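Local coordinates for putative diflavin flavoprotein A 3 (Synechocystis sp., PDB 6H0C) that probably carries electrons from NADH to oxygen, reducing it to water, and is seen here as the flavodiiron core of a longer protein, at residues C8-D13 against G230-Y235; L51-G56 against F169-F174; S58-F63 against R88-K93; Y78-H83 against L144-T149; R153-L158 against A289-T294. One frame throughout, in Å; residues are numbered along the deposited sequence.

Contact 1: C8-D13 against G230-Y235; sequences CPIAVD and GPLVRY
At one margin of the beta sandwich of the metallo-beta-lactamase-like domain, Ile10 on the outermost strand 4-11 of the seven-stranded sheet meets Leu232 and Arg234 in the loop that follows strand 224-227, itself outermost in the other sheet. The apolar half is a meeting of methyl ends: Ile10 CD1 presses on Leu232 CD2 at 3.4 Å, tight for two carbons, while Ile10 CG2 lies farther from the same Leu232 CD2, at 4.1 Å. The two side chains cross at about a right angle. CG1 of Ile10 falls between the backbone N and the carbonyl carbon (chi1 61°), and from there the extended CG1-CD1 arm carries CD1 to the leucine. The polar half runs through water. One water donates to Ile10 O at 2.7 Å and accepts a weak bond from Arg234 NH2 at 2.8 Å. Ile10 O also lies in the plane of the guanidinium, at its edge, but NH2 stays 3.7 Å from it. Arg234 NE is bonded to Thr224 OG1, leaving NH2 to reach the water. Ile10 and Ala11 both face Thr14 in a classic beta bulge, and Ile10 also touches Val16 and Ile167, a setting that belongs to the edge of a two-sheet sandwich.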
# COMPACT_ATOMS: atom_id res chain seq x y z
N CYS A 8 0.37 -1.80 -24.67
CA CYS A 8 1.66 -1.58 -25.30
C CYS A 8 2.60 -2.76 -25.05
O CYS A 8 2.73 -3.22 -23.91
CB CYS A 8 2.26 -0.27 -24.78
SG CYS A 8 3.75 0.27 -25.64
N PRO A 9 3.23 -3.27 -26.11
CA PRO A 9 4.30 -4.26 -25.92
C PRO A 9 5.52 -3.59 -25.31
O PRO A 9 5.89 -2.51 -25.78
CB PRO A 9 4.58 -4.76 -27.35
CG PRO A 9 4.14 -3.64 -28.23
CD PRO A 9 2.98 -2.98 -27.54
N ILE A 10 6.13 -4.17 -24.30
CA ILE A 10 7.19 -3.46 -23.58
C ILE A 10 8.51 -4.22 -23.54
O ILE A 10 9.54 -3.66 -23.21
CB ILE A 10 6.76 -3.12 -22.13
CG1 ILE A 10 6.46 -4.39 -21.33
CG2 ILE A 10 5.55 -2.18 -22.12
CD1 ILE A 10 6.23 -4.12 -19.85
N ALA A 11 8.47 -5.51 -23.87
CA ALA A 11 9.66 -6.34 -23.91
C ALA A 11 9.26 -7.67 -24.55
O ALA A 11 8.08 -7.87 -24.84
CB ALA A 11 10.24 -6.54 -22.51
N VAL A 12 10.21 -8.57 -24.78
CA VAL A 12 9.88 -9.83 -25.45
C VAL A 12 8.80 -10.57 -24.66
O VAL A 12 8.91 -10.74 -23.44
CB VAL A 12 11.10 -10.76 -25.64
CG1 VAL A 12 12.04 -10.17 -26.67
CG2 VAL A 12 11.82 -10.99 -24.33
N ASP A 13 7.76 -10.99 -25.37
CA ASP A 13 6.65 -11.75 -24.79
C ASP A 13 5.87 -10.96 -23.73
O ASP A 13 5.01 -11.51 -23.05
CB ASP A 13 7.18 -13.05 -24.17
CG ASP A 13 7.99 -13.87 -25.15
OD1 ASP A 13 7.51 -14.10 -26.28
OD2 ASP A 13 9.13 -14.26 -24.79
N GLY A 230 1.26 4.56 -12.99
CA GLY A 230 2.00 5.54 -13.75
C GLY A 230 2.81 4.92 -14.87
O GLY A 230 2.60 3.76 -15.24
N PRO A 231 3.76 5.69 -15.43
CA PRO A 231 4.60 5.16 -16.51
C PRO A 231 5.53 4.08 -16.00
O PRO A 231 5.83 4.02 -14.81
CB PRO A 231 5.39 6.38 -16.97
CG PRO A 231 5.49 7.22 -15.75
CD PRO A 231 4.16 7.05 -15.05
N LEU A 232 5.98 3.22 -16.90
CA LEU A 232 7.06 2.30 -16.56
C LEU A 232 8.32 3.11 -16.31
O LEU A 232 8.50 4.19 -16.89
CB LEU A 232 7.27 1.25 -17.66
CG LEU A 232 6.23 0.12 -17.62
CD1 LEU A 232 4.89 0.59 -18.18
CD2 LEU A 232 6.73 -1.11 -18.34
N VAL A 233 9.18 2.61 -15.43
CA VAL A 233 10.36 3.35 -15.01
C VAL A 233 11.59 2.80 -15.72
O VAL A 233 12.13 1.76 -15.33
CB VAL A 233 10.56 3.29 -13.48
CG1 VAL A 233 11.67 4.24 -13.05
CG2 VAL A 233 9.25 3.61 -12.76
N ARG A 234 12.01 3.47 -16.79
CA ARG A 234 13.21 3.07 -17.50
C ARG A 234 14.25 4.20 -17.52
O ARG A 234 15.40 4.02 -17.10
CB ARG A 234 12.87 2.66 -18.94
CG ARG A 234 14.10 2.24 -19.74
CD ARG A 234 13.71 1.47 -20.98
NE ARG A 234 13.15 0.16 -20.65
CZ ARG A 234 12.42 -0.57 -21.48
NH1 ARG A 234 12.16 -0.12 -22.70
NH2 ARG A 234 11.95 -1.75 -21.10
N TYR A 235 13.82 5.36 -17.98
CA TYR A 235 14.72 6.49 -18.11
C TYR A 235 15.03 7.13 -16.77
O TYR A 235 16.12 7.69 -16.58
CB TYR A 235 14.12 7.51 -19.07
CG TYR A 235 13.84 6.88 -20.41
CD1 TYR A 235 14.88 6.60 -21.28
CD2 TYR A 235 12.55 6.55 -20.79
CE1 TYR A 235 14.65 6.02 -22.51
CE2 TYR A 235 12.31 5.96 -22.02
CZ TYR A 235 13.37 5.70 -22.88
OH TYR A 235 13.14 5.12 -24.10
O HOH W 1 12.25 -3.86 -22.98

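Contact 2: L51-G56 against F169-F174; sequences LFDPPG and FTDKLF
Phe52 and Phe169 lay their rings face to face, with centroids 4.1 Å apart and planes only 15° from parallel, although the side chains as a whole cross at about a right angle. Each ring places an atom over the rim of the other: Phe52 CZ sits 3.8 Å from Phe169 CD2, and Phe52 CE1 is 3.9 Å from Phe169 CG. Both first torsions set CG beside the backbone N; shared by strands of opposing sheets, this choice lays both rings in the interlayer space. Tyr42 adds an edge-to-face contact to Phe169. Just beyond the rings, Asp53, next after Phe52, and Asp171, two residues after Phe169, bring two acids together. Asp53 OD1 comes to 4.1 Å from Asp171 OD1, the carboxylate planes turned 47° against each other. Asp171 stands in a type II' turn from Thr170 to Leu173, closed by Leu173 N to Thr170 O at 2.9 Å and reinforced by Thr170 OG1 donating to Leu173 O at 2.7 Å. Each acid has its own donor, Gly82 N for Asp53 OD1 and His83 ND1 for Asp171 OD1, which probably eases their close approach beside the pocket where Lys172 NZ binds a citrate, probably from the crystallisation liquor.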
# COMPACT_ATOMS: atom_id res chain seq x y z
N LEU A 51 -0.52 -13.41 -16.01
CA LEU A 51 -1.07 -12.06 -15.92
C LEU A 51 -0.79 -11.49 -14.54
O LEU A 51 -1.18 -12.08 -13.53
CB LEU A 51 -2.58 -12.07 -16.19
CG LEU A 51 -3.28 -10.72 -16.01
CD1 LEU A 51 -2.80 -9.73 -17.05
CD2 LEU A 51 -4.79 -10.88 -16.08
N PHE A 52 -0.10 -10.34 -14.50
CA PHE A 52 0.15 -9.62 -13.24
C PHE A 52 -0.96 -8.62 -12.92
O PHE A 52 -1.26 -7.74 -13.73
CB PHE A 52 1.47 -8.84 -13.29
CG PHE A 52 2.71 -9.70 -13.37
CD1 PHE A 52 3.53 -9.85 -12.25
CD2 PHE A 52 3.10 -10.30 -14.57
CE1 PHE A 52 4.70 -10.60 -12.33
CE2 PHE A 52 4.27 -11.06 -14.65
CZ PHE A 52 5.07 -11.20 -13.53
N ASP A 53 -1.54 -8.73 -11.72
CA ASP A 53 -2.30 -7.63 -11.13
C ASP A 53 -3.44 -7.04 -11.96
O ASP A 53 -3.35 -5.88 -12.38
CB ASP A 53 -1.35 -6.50 -10.78
CG ASP A 53 -0.29 -6.92 -9.79
OD1 ASP A 53 -0.67 -7.50 -8.75
OD2 ASP A 53 0.91 -6.69 -10.07
N PRO A 54 -4.50 -7.82 -12.18
CA PRO A 54 -5.72 -7.19 -12.70
C PRO A 54 -6.05 -5.97 -11.86
O PRO A 54 -5.77 -5.97 -10.66
CB PRO A 54 -6.79 -8.27 -12.55
CG PRO A 54 -6.03 -9.56 -12.49
CD PRO A 54 -4.70 -9.25 -11.86
N PRO A 55 -6.62 -4.94 -12.48
CA PRO A 55 -6.98 -3.70 -11.78
C PRO A 55 -8.19 -3.86 -10.85
O PRO A 55 -8.87 -4.89 -10.90
CB PRO A 55 -7.29 -2.73 -12.93
CG PRO A 55 -7.83 -3.64 -14.02
CD PRO A 55 -7.07 -4.95 -13.88
N GLY A 56 -8.47 -2.86 -10.02
CA GLY A 56 -9.59 -2.92 -9.09
C GLY A 56 -10.97 -2.62 -9.66
O GLY A 56 -11.15 -2.54 -10.88
N PHE A 169 9.09 -6.28 -11.55
CA PHE A 169 7.71 -5.89 -11.31
C PHE A 169 7.60 -5.46 -9.85
O PHE A 169 7.71 -6.30 -8.96
CB PHE A 169 6.76 -7.04 -11.65
CG PHE A 169 6.81 -7.43 -13.10
CD1 PHE A 169 6.00 -6.79 -14.04
CD2 PHE A 169 7.70 -8.40 -13.54
CE1 PHE A 169 6.07 -7.14 -15.38
CE2 PHE A 169 7.77 -8.74 -14.89
CZ PHE A 169 6.96 -8.12 -15.81
N THR A 170 7.40 -4.17 -9.63
CA THR A 170 7.60 -3.57 -8.30
C THR A 170 6.32 -3.23 -7.56
O THR A 170 6.38 -2.72 -6.44
CB THR A 170 8.44 -2.28 -8.38
OG1 THR A 170 7.78 -1.33 -9.22
CG2 THR A 170 9.84 -2.57 -8.95
N ASP A 171 5.17 -3.51 -8.17
CA ASP A 171 3.88 -3.29 -7.50
C ASP A 171 3.84 -1.85 -6.97
O ASP A 171 4.03 -0.90 -7.74
CB ASP A 171 3.68 -4.34 -6.37
CG ASP A 171 2.25 -4.35 -5.79
OD1 ASP A 171 1.30 -4.75 -6.49
OD2 ASP A 171 2.09 -3.97 -4.61
N LYS A 172 3.62 -1.67 -5.67
CA LYS A 172 3.43 -0.33 -5.13
C LYS A 172 4.72 0.47 -5.03
O LYS A 172 4.68 1.68 -4.82
CB LYS A 172 2.75 -0.41 -3.77
CG LYS A 172 1.29 -0.85 -3.85
CD LYS A 172 0.38 0.29 -4.30
CE LYS A 172 -1.05 -0.20 -4.53
NZ LYS A 172 -2.03 0.92 -4.73
N LEU A 173 5.87 -0.17 -5.19
CA LEU A 173 7.13 0.58 -5.13
C LEU A 173 7.47 1.29 -6.45
O LEU A 173 7.27 0.73 -7.54
CB LEU A 173 8.29 -0.35 -4.76
CG LEU A 173 8.25 -0.96 -3.36
CD1 LEU A 173 9.34 -2.03 -3.20
CD2 LEU A 173 8.41 0.15 -2.32
N PHE A 174 7.97 2.52 -6.35
CA PHE A 174 8.55 3.25 -7.48
C PHE A 174 7.53 3.84 -8.45
O PHE A 174 7.89 4.23 -9.57
CB PHE A 174 9.53 2.35 -8.25
CG PHE A 174 10.77 2.01 -7.49
CD1 PHE A 174 11.59 3.01 -7.00
CD2 PHE A 174 11.12 0.70 -7.27
CE1 PHE A 174 12.74 2.71 -6.29
CE2 PHE A 174 12.28 0.38 -6.56
CZ PHE A 174 13.09 1.39 -6.08

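Contact 3: S58-F63 against R88-K93; sequences SFTDNF and RAHTLK
Thr60, in the first turn of helix 60-70, turns its side chain toward Thr91 and His90 of helix 86-98. Its CB already lies 3.7 Å from Thr91 OG1. From there the hydroxyl branch, anti to the carbonyl carbon (chi1 -58°), brings OG1 to 2.7 Å from Thr91 OG1, a hydrogen bond, though the Thr60 proton could go elsewhere. The same Thr60 OG1 sits at the edge of the imidazole, in its plane, 3.5 Å from His90 ND1, where the bond is weak. The methyl branch takes the apolar role: Thr60 CG2 touches Thr91 CA at 4.0 Å and Thr91 CG2 at 4.0 Å. The two threonines slide past each other in opposite directions, which pairs hydroxyl with hydroxyl and methyl with methyl. Gly56 O and Glu57 O are weaker, competing acceptors for the single Thr60 proton. These helices belong to successive beta-alpha-beta crossovers on one face of the seven-stranded sheet; the hydroxyls of two buried threonines join them through a short polar chain that continues from Thr91 OG1 into the backbone at Pro55 O.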
# COMPACT_ATOMS: atom_id res chain seq x y z
N SER A 58 -13.07 -0.15 -10.08
CA SER A 58 -13.37 0.93 -11.03
C SER A 58 -13.08 0.52 -12.46
O SER A 58 -13.58 1.13 -13.39
CB SER A 58 -12.55 2.18 -10.71
OG SER A 58 -12.69 2.56 -9.36
N PHE A 59 -12.26 -0.52 -12.62
CA PHE A 59 -11.70 -0.85 -13.93
C PHE A 59 -12.08 -2.24 -14.41
O PHE A 59 -11.80 -2.60 -15.56
CB PHE A 59 -10.17 -0.76 -13.89
CG PHE A 59 -9.66 0.62 -13.63
CD1 PHE A 59 -9.85 1.64 -14.55
CD2 PHE A 59 -8.96 0.90 -12.46
CE1 PHE A 59 -9.37 2.90 -14.31
CE2 PHE A 59 -8.47 2.16 -12.22
CZ PHE A 59 -8.67 3.17 -13.14
N THR A 60 -12.73 -3.01 -13.54
CA THR A 60 -13.01 -4.41 -13.80
C THR A 60 -13.55 -4.69 -15.22
O THR A 60 -12.97 -5.49 -15.95
CB THR A 60 -14.03 -4.97 -12.79
OG1 THR A 60 -13.52 -4.81 -11.45
CG2 THR A 60 -14.31 -6.44 -13.07
N ASP A 61 -14.62 -4.00 -15.61
CA ASP A 61 -15.32 -4.35 -16.84
C ASP A 61 -14.61 -3.92 -18.12
O ASP A 61 -14.60 -4.69 -19.09
CB ASP A 61 -16.73 -3.77 -16.81
CG ASP A 61 -17.57 -4.39 -15.74
OD1 ASP A 61 -17.18 -5.47 -15.26
OD2 ASP A 61 -18.60 -3.80 -15.36
N ASN A 62 -14.03 -2.72 -18.14
CA ASN A 62 -13.21 -2.32 -19.28
C ASN A 62 -12.05 -3.26 -19.46
O ASN A 62 -11.68 -3.63 -20.58
CB ASN A 62 -12.66 -0.90 -19.11
CG ASN A 62 -13.65 0.16 -19.48
OD1 ASN A 62 -14.79 -0.13 -19.85
ND2 ASN A 62 -13.24 1.42 -19.38
N PHE A 63 -11.46 -3.64 -18.33
CA PHE A 63 -10.27 -4.47 -18.37
C PHE A 63 -10.58 -5.85 -18.91
O PHE A 63 -9.92 -6.32 -19.85
CB PHE A 63 -9.64 -4.59 -16.99
CG PHE A 63 -8.47 -5.52 -16.96
CD1 PHE A 63 -7.24 -5.12 -17.45
CD2 PHE A 63 -8.61 -6.81 -16.46
CE1 PHE A 63 -6.15 -5.99 -17.43
CE2 PHE A 63 -7.53 -7.68 -16.44
CZ PHE A 63 -6.30 -7.27 -16.93
N ARG A 88 -9.33 -5.30 -5.33
CA ARG A 88 -8.72 -6.14 -6.35
C ARG A 88 -9.42 -7.51 -6.42
O ARG A 88 -9.56 -8.10 -7.50
CB ARG A 88 -7.23 -6.33 -6.07
CG ARG A 88 -6.39 -5.05 -6.11
CD ARG A 88 -6.11 -4.59 -7.53
NE ARG A 88 -5.39 -3.31 -7.54
CZ ARG A 88 -4.47 -2.98 -8.45
NH1 ARG A 88 -4.15 -3.83 -9.42
NH2 ARG A 88 -3.86 -1.80 -8.37
N ALA A 89 -9.83 -8.03 -5.27
CA ALA A 89 -10.44 -9.35 -5.22
C ALA A 89 -11.73 -9.38 -6.03
O ALA A 89 -12.10 -10.42 -6.58
CB ALA A 89 -10.70 -9.77 -3.78
N HIS A 90 -12.39 -8.23 -6.11
CA HIS A 90 -13.63 -8.11 -6.87
C HIS A 90 -13.40 -8.46 -8.35
O HIS A 90 -14.15 -9.26 -8.93
CB HIS A 90 -14.17 -6.70 -6.74
CG HIS A 90 -15.44 -6.47 -7.50
ND1 HIS A 90 -15.45 -5.96 -8.78
CD2 HIS A 90 -16.73 -6.68 -7.16
CE1 HIS A 90 -16.70 -5.86 -9.20
NE2 HIS A 90 -17.49 -6.30 -8.24
N THR A 91 -12.37 -7.86 -8.95
CA THR A 91 -11.99 -8.16 -10.33
C THR A 91 -11.57 -9.62 -10.48
O THR A 91 -11.88 -10.27 -11.49
CB THR A 91 -10.84 -7.27 -10.80
OG1 THR A 91 -11.19 -5.90 -10.62
CG2 THR A 91 -10.52 -7.55 -12.26
N LEU A 92 -10.84 -10.12 -9.49
CA LEU A 92 -10.39 -11.50 -9.51
C LEU A 92 -11.54 -12.49 -9.63
O LEU A 92 -11.43 -13.47 -10.36
CB LEU A 92 -9.57 -11.83 -8.27
CG LEU A 92 -8.11 -11.40 -8.32
CD1 LEU A 92 -7.45 -11.75 -7.00
CD2 LEU A 92 -7.41 -12.07 -9.50
N LYS A 93 -12.63 -12.24 -8.90
CA LYS A 93 -13.79 -13.14 -8.94
C LYS A 93 -14.28 -13.34 -10.37
O LYS A 93 -14.58 -14.46 -10.78
CB LYS A 93 -14.94 -12.60 -8.08
CG LYS A 93 -14.75 -12.69 -6.57
CD LYS A 93 -15.92 -12.02 -5.84
CE LYS A 93 -15.48 -11.34 -4.53
NZ LYS A 93 -16.54 -10.49 -3.92

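Contact 4: Y78-H83 against L144-T149; sequences YVILGH and LTFIPT
Ile80 contributes most of the buried surface, dividing its two branches between Leu144 and Phe146, which are two residues apart on strand 143-148 and so project from the same side of it. With chi1 at -57°, CG1 is anti to the carbonyl carbon and CG2 anti to the backbone N, and the branches splay toward different partners. The longer one carries Ile80 CD1 to 3.8 Å from Leu144 CD1, methyl against methyl. The shorter one sets Ile80 CG2 4.1 Å from Phe146 CE2, at the edge of the ring and near its plane rather than over a face. Both neighbours cross the isoleucine obliquely. Strand 78-80 lies inside the seven-stranded sheet and strand 143-148 in the five-stranded one, so these residues fill the space between the two layers of the sandwich. Phe52 touches both Ile80 and Leu144, and Ile105 touches both Ile80 and Phe146, widening the patch along the first sheet. Being purely apolar, the contact binds the sheets through fit and exclusion of water, without directional bonds between these three side chains.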
# COMPACT_ATOMS: atom_id res chain seq x y z
N TYR A 78 -1.39 -18.46 -15.26
CA TYR A 78 -1.12 -17.87 -13.95
C TYR A 78 -1.69 -16.49 -13.78
O TYR A 78 -1.67 -15.68 -14.72
CB TYR A 78 0.38 -17.81 -13.68
CG TYR A 78 1.05 -19.16 -13.68
CD1 TYR A 78 0.86 -20.05 -12.62
CD2 TYR A 78 1.87 -19.55 -14.73
CE1 TYR A 78 1.47 -21.29 -12.62
CE2 TYR A 78 2.48 -20.78 -14.73
CZ TYR A 78 2.28 -21.65 -13.68
OH TYR A 78 2.90 -22.88 -13.68
N VAL A 79 -2.19 -16.22 -12.58
CA VAL A 79 -2.47 -14.85 -12.17
C VAL A 79 -1.58 -14.50 -10.98
O VAL A 79 -1.69 -15.07 -9.89
CB VAL A 79 -3.96 -14.64 -11.84
CG1 VAL A 79 -4.19 -13.19 -11.41
CG2 VAL A 79 -4.81 -14.95 -13.05
N ILE A 80 -0.66 -13.55 -11.22
CA ILE A 80 0.32 -13.18 -10.22
C ILE A 80 -0.11 -11.89 -9.54
O ILE A 80 -0.41 -10.89 -10.20
CB ILE A 80 1.72 -13.01 -10.87
CG1 ILE A 80 2.12 -14.29 -11.59
CG2 ILE A 80 2.76 -12.64 -9.83
CD1 ILE A 80 3.49 -14.21 -12.24
N LEU A 81 -0.17 -11.91 -8.20
CA LEU A 81 -0.64 -10.75 -7.45
C LEU A 81 0.51 -10.09 -6.70
O LEU A 81 1.16 -10.74 -5.87
CB LEU A 81 -1.74 -11.14 -6.46
CG LEU A 81 -2.94 -11.85 -7.05
CD1 LEU A 81 -3.88 -12.34 -5.96
CD2 LEU A 81 -3.66 -10.91 -8.00
N GLY A 82 0.76 -8.81 -6.99
CA GLY A 82 1.78 -8.05 -6.28
C GLY A 82 1.29 -7.57 -4.92
O GLY A 82 2.09 -7.21 -4.05
N HIS A 83 -0.03 -7.56 -4.75
CA HIS A 83 -0.67 -7.21 -3.49
C HIS A 83 -2.14 -7.57 -3.59
O HIS A 83 -2.64 -7.81 -4.70
CB HIS A 83 -0.50 -5.73 -3.14
CG HIS A 83 -1.37 -4.82 -3.95
ND1 HIS A 83 -1.07 -4.47 -5.25
CD2 HIS A 83 -2.53 -4.19 -3.64
CE1 HIS A 83 -2.02 -3.66 -5.71
NE2 HIS A 83 -2.91 -3.48 -4.75
N LEU A 144 11.00 -16.52 -13.58
CA LEU A 144 10.73 -15.48 -12.60
C LEU A 144 11.30 -15.83 -11.23
O LEU A 144 11.27 -16.99 -10.81
CB LEU A 144 9.22 -15.26 -12.49
CG LEU A 144 8.48 -15.07 -13.81
CD1 LEU A 144 6.98 -14.88 -13.55
CD2 LEU A 144 9.06 -13.90 -14.62
N THR A 145 11.84 -14.82 -10.55
CA THR A 145 12.22 -14.95 -9.15
C THR A 145 11.35 -14.01 -8.30
O THR A 145 11.11 -12.86 -8.68
CB THR A 145 13.71 -14.63 -8.93
OG1 THR A 145 14.50 -15.63 -9.60
CG2 THR A 145 14.06 -14.65 -7.45
N PHE A 146 10.88 -14.49 -7.16
CA PHE A 146 9.98 -13.68 -6.34
C PHE A 146 10.67 -13.09 -5.11
O PHE A 146 11.53 -13.73 -4.50
CB PHE A 146 8.75 -14.50 -5.95
CG PHE A 146 7.95 -14.95 -7.14
CD1 PHE A 146 8.16 -16.20 -7.71
CD2 PHE A 146 7.02 -14.10 -7.73
CE1 PHE A 146 7.44 -16.60 -8.83
CE2 PHE A 146 6.30 -14.49 -8.84
CZ PHE A 146 6.51 -15.75 -9.40
N ILE A 147 10.28 -11.87 -4.76
CA ILE A 147 10.82 -11.16 -3.61
C ILE A 147 9.70 -10.53 -2.78
O ILE A 147 9.18 -9.47 -3.16
CB ILE A 147 11.79 -10.01 -4.03
CG1 ILE A 147 12.82 -10.50 -5.05
CG2 ILE A 147 12.45 -9.41 -2.78
CD1 ILE A 147 12.46 -10.21 -6.48
N PRO A 148 9.33 -11.17 -1.65
CA PRO A 148 8.38 -10.55 -0.72
C PRO A 148 8.89 -9.19 -0.20
O PRO A 148 10.05 -9.07 0.19
CB PRO A 148 8.28 -11.57 0.42
CG PRO A 148 8.60 -12.89 -0.23
CD PRO A 148 9.68 -12.55 -1.25
N THR A 149 8.04 -8.17 -0.22
CA THR A 149 8.46 -6.86 0.25
C THR A 149 7.36 -6.25 1.11
O THR A 149 6.76 -5.24 0.76
CB THR A 149 8.81 -5.91 -0.92
OG1 THR A 149 7.72 -5.87 -1.85
CG2 THR A 149 10.07 -6.40 -1.65

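Contact 5: R153-L158 against A289-T294; sequences RYPGQL and AINAET
Van der Waals contact joins Pro155 to Asn291 and Thr294. Pro155 CG touches Asn291 ND2 at 3.8 Å and Thr294 CG2 at 3.8 Å, and Pro155 CB is 3.9 Å from that same Thr294 CG2. The proline crosses both partners at about a right angle. In Thr294, OG1 falls between the backbone N and the carbonyl carbon (chi1 63°), also 3.8 Å from Pro155 CG. This is an interface between domains: Pro155 stands in a loop of the metallo-beta-lactamase-like half, whereas Asn291 ends strand 286-291, an outermost strand of the parallel sheet of the flavodoxin-like half. Hydrogen bonds shape each side. A type I turn from Tyr154 to Gln157 presents the proline, closed by Gln157 N to Tyr154 O at 3.1 Å. Across from it, Asn291 OD1 accepts a weak bond from Glu293 N at 2.9 Å, its angle at the hydrogen only 128°, in an Asx turn; Thr294 N donates to Asn291 O at 3.1 Å. The other end of the amide, Asn291 ND2, crosses the domain boundary to bond Pro152 O.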
# COMPACT_ATOMS: atom_id res chain seq x y z
N ARG A 153 0.93 -1.35 5.18
CA ARG A 153 -0.21 -1.14 4.31
C ARG A 153 -0.36 -2.25 3.27
O ARG A 153 -1.47 -2.53 2.80
CB ARG A 153 -0.11 0.22 3.62
CG ARG A 153 -1.38 0.59 2.90
CD ARG A 153 -1.39 2.02 2.43
NE ARG A 153 -2.49 2.22 1.51
CZ ARG A 153 -2.66 3.31 0.78
NH1 ARG A 153 -3.69 3.40 -0.04
NH2 ARG A 153 -1.78 4.30 0.87
N TYR A 154 0.75 -2.87 2.90
CA TYR A 154 0.73 -3.97 1.94
C TYR A 154 1.46 -5.18 2.49
O TYR A 154 2.57 -5.50 2.06
CB TYR A 154 1.33 -3.53 0.60
CG TYR A 154 0.57 -2.37 0.04
CD1 TYR A 154 -0.71 -2.55 -0.49
CD2 TYR A 154 1.09 -1.08 0.08
CE1 TYR A 154 -1.43 -1.48 -0.99
CE2 TYR A 154 0.37 0.01 -0.41
CZ TYR A 154 -0.89 -0.20 -0.95
OH TYR A 154 -1.62 0.85 -1.45
N PRO A 155 0.83 -5.86 3.45
CA PRO A 155 1.48 -6.99 4.13
C PRO A 155 1.81 -8.12 3.16
O PRO A 155 2.78 -8.87 3.39
CB PRO A 155 0.43 -7.43 5.15
CG PRO A 155 -0.44 -6.23 5.35
CD PRO A 155 -0.51 -5.58 4.00
N GLY A 156 1.03 -8.25 2.10
CA GLY A 156 1.24 -9.34 1.16
C GLY A 156 2.04 -8.94 -0.06
O GLY A 156 2.07 -9.67 -1.05
N GLN A 157 2.69 -7.78 0.00
CA GLN A 157 3.34 -7.27 -1.20
C GLN A 157 4.45 -8.19 -1.68
O GLN A 157 5.25 -8.69 -0.89
CB GLN A 157 3.89 -5.86 -0.97
CG GLN A 157 4.42 -5.22 -2.24
CD GLN A 157 4.84 -3.79 -2.00
OE1 GLN A 157 4.01 -2.88 -2.02
NE2 GLN A 157 6.11 -3.58 -1.73
N LEU A 158 4.50 -8.38 -2.99
CA LEU A 158 5.40 -9.32 -3.62
C LEU A 158 5.93 -8.75 -4.92
O LEU A 158 5.16 -8.44 -5.82
CB LEU A 158 4.67 -10.64 -3.89
CG LEU A 158 5.50 -11.75 -4.53
CD1 LEU A 158 6.51 -12.31 -3.53
CD2 LEU A 158 4.58 -12.84 -5.06
N ALA A 289 4.23 3.43 10.84
CA ALA A 289 2.91 2.85 10.76
C ALA A 289 2.94 1.41 11.29
O ALA A 289 3.88 0.66 11.06
CB ALA A 289 2.41 2.88 9.33
N ILE A 290 1.89 1.04 12.01
CA ILE A 290 1.71 -0.32 12.49
C ILE A 290 0.32 -0.81 12.12
O ILE A 290 -0.69 -0.20 12.50
CB ILE A 290 1.87 -0.40 14.01
CG1 ILE A 290 3.27 0.05 14.43
CG2 ILE A 290 1.55 -1.81 14.50
CD1 ILE A 290 4.33 -0.98 14.17
N ASN A 291 0.27 -1.89 11.35
CA ASN A 291 -0.97 -2.58 11.03
C ASN A 291 -1.23 -3.59 12.14
O ASN A 291 -0.56 -4.61 12.23
CB ASN A 291 -0.87 -3.25 9.65
CG ASN A 291 -2.14 -3.98 9.24
OD1 ASN A 291 -2.96 -4.35 10.07
ND2 ASN A 291 -2.29 -4.23 7.94
N ALA A 292 -2.19 -3.28 13.01
CA ALA A 292 -2.46 -4.11 14.18
C ALA A 292 -2.81 -5.54 13.77
O ALA A 292 -2.47 -6.50 14.46
CB ALA A 292 -3.59 -3.50 15.01
N GLU A 293 -3.48 -5.66 12.64
CA GLU A 293 -3.94 -6.95 12.15
C GLU A 293 -2.79 -7.90 11.80
O GLU A 293 -2.89 -9.10 12.01
CB GLU A 293 -4.82 -6.74 10.92
CG GLU A 293 -5.80 -7.82 10.65
CD GLU A 293 -6.78 -7.42 9.57
OE1 GLU A 293 -6.33 -7.08 8.46
OE2 GLU A 293 -8.00 -7.41 9.85
N THR A 294 -1.71 -7.35 11.26
CA THR A 294 -0.65 -8.19 10.72
C THR A 294 0.66 -8.04 11.48
O THR A 294 1.58 -8.82 11.29
CB THR A 294 -0.40 -7.87 9.23
OG1 THR A 294 0.06 -6.52 9.11
CG2 THR A 294 -1.68 -8.04 8.42

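How the contacts relate
Contacts 2 and 4 form the core of the sandwich and share its two sheets, with strands 49-52 and 78-80 adjacent in one of them; their centres lie about 9 Å apart. Contact 4 is wholly apolar, whereas contact 2 turns polar on the side toward residues 82-83. Contact 1 joins the outermost strand 4-11 to the loop after strand 224-227, at the margin of the sandwich, where water takes part. Contact 3 is set on the outer helices and also reaches contact 2 through Pro54 O, bonded to Arg88 NH1. Contact 5 is the odd one, partly buried and spanning two domains, yet Gly82 O to Leu158 N and Thr149 OG1 to Gln157 NE2 tie its loop to contact 4.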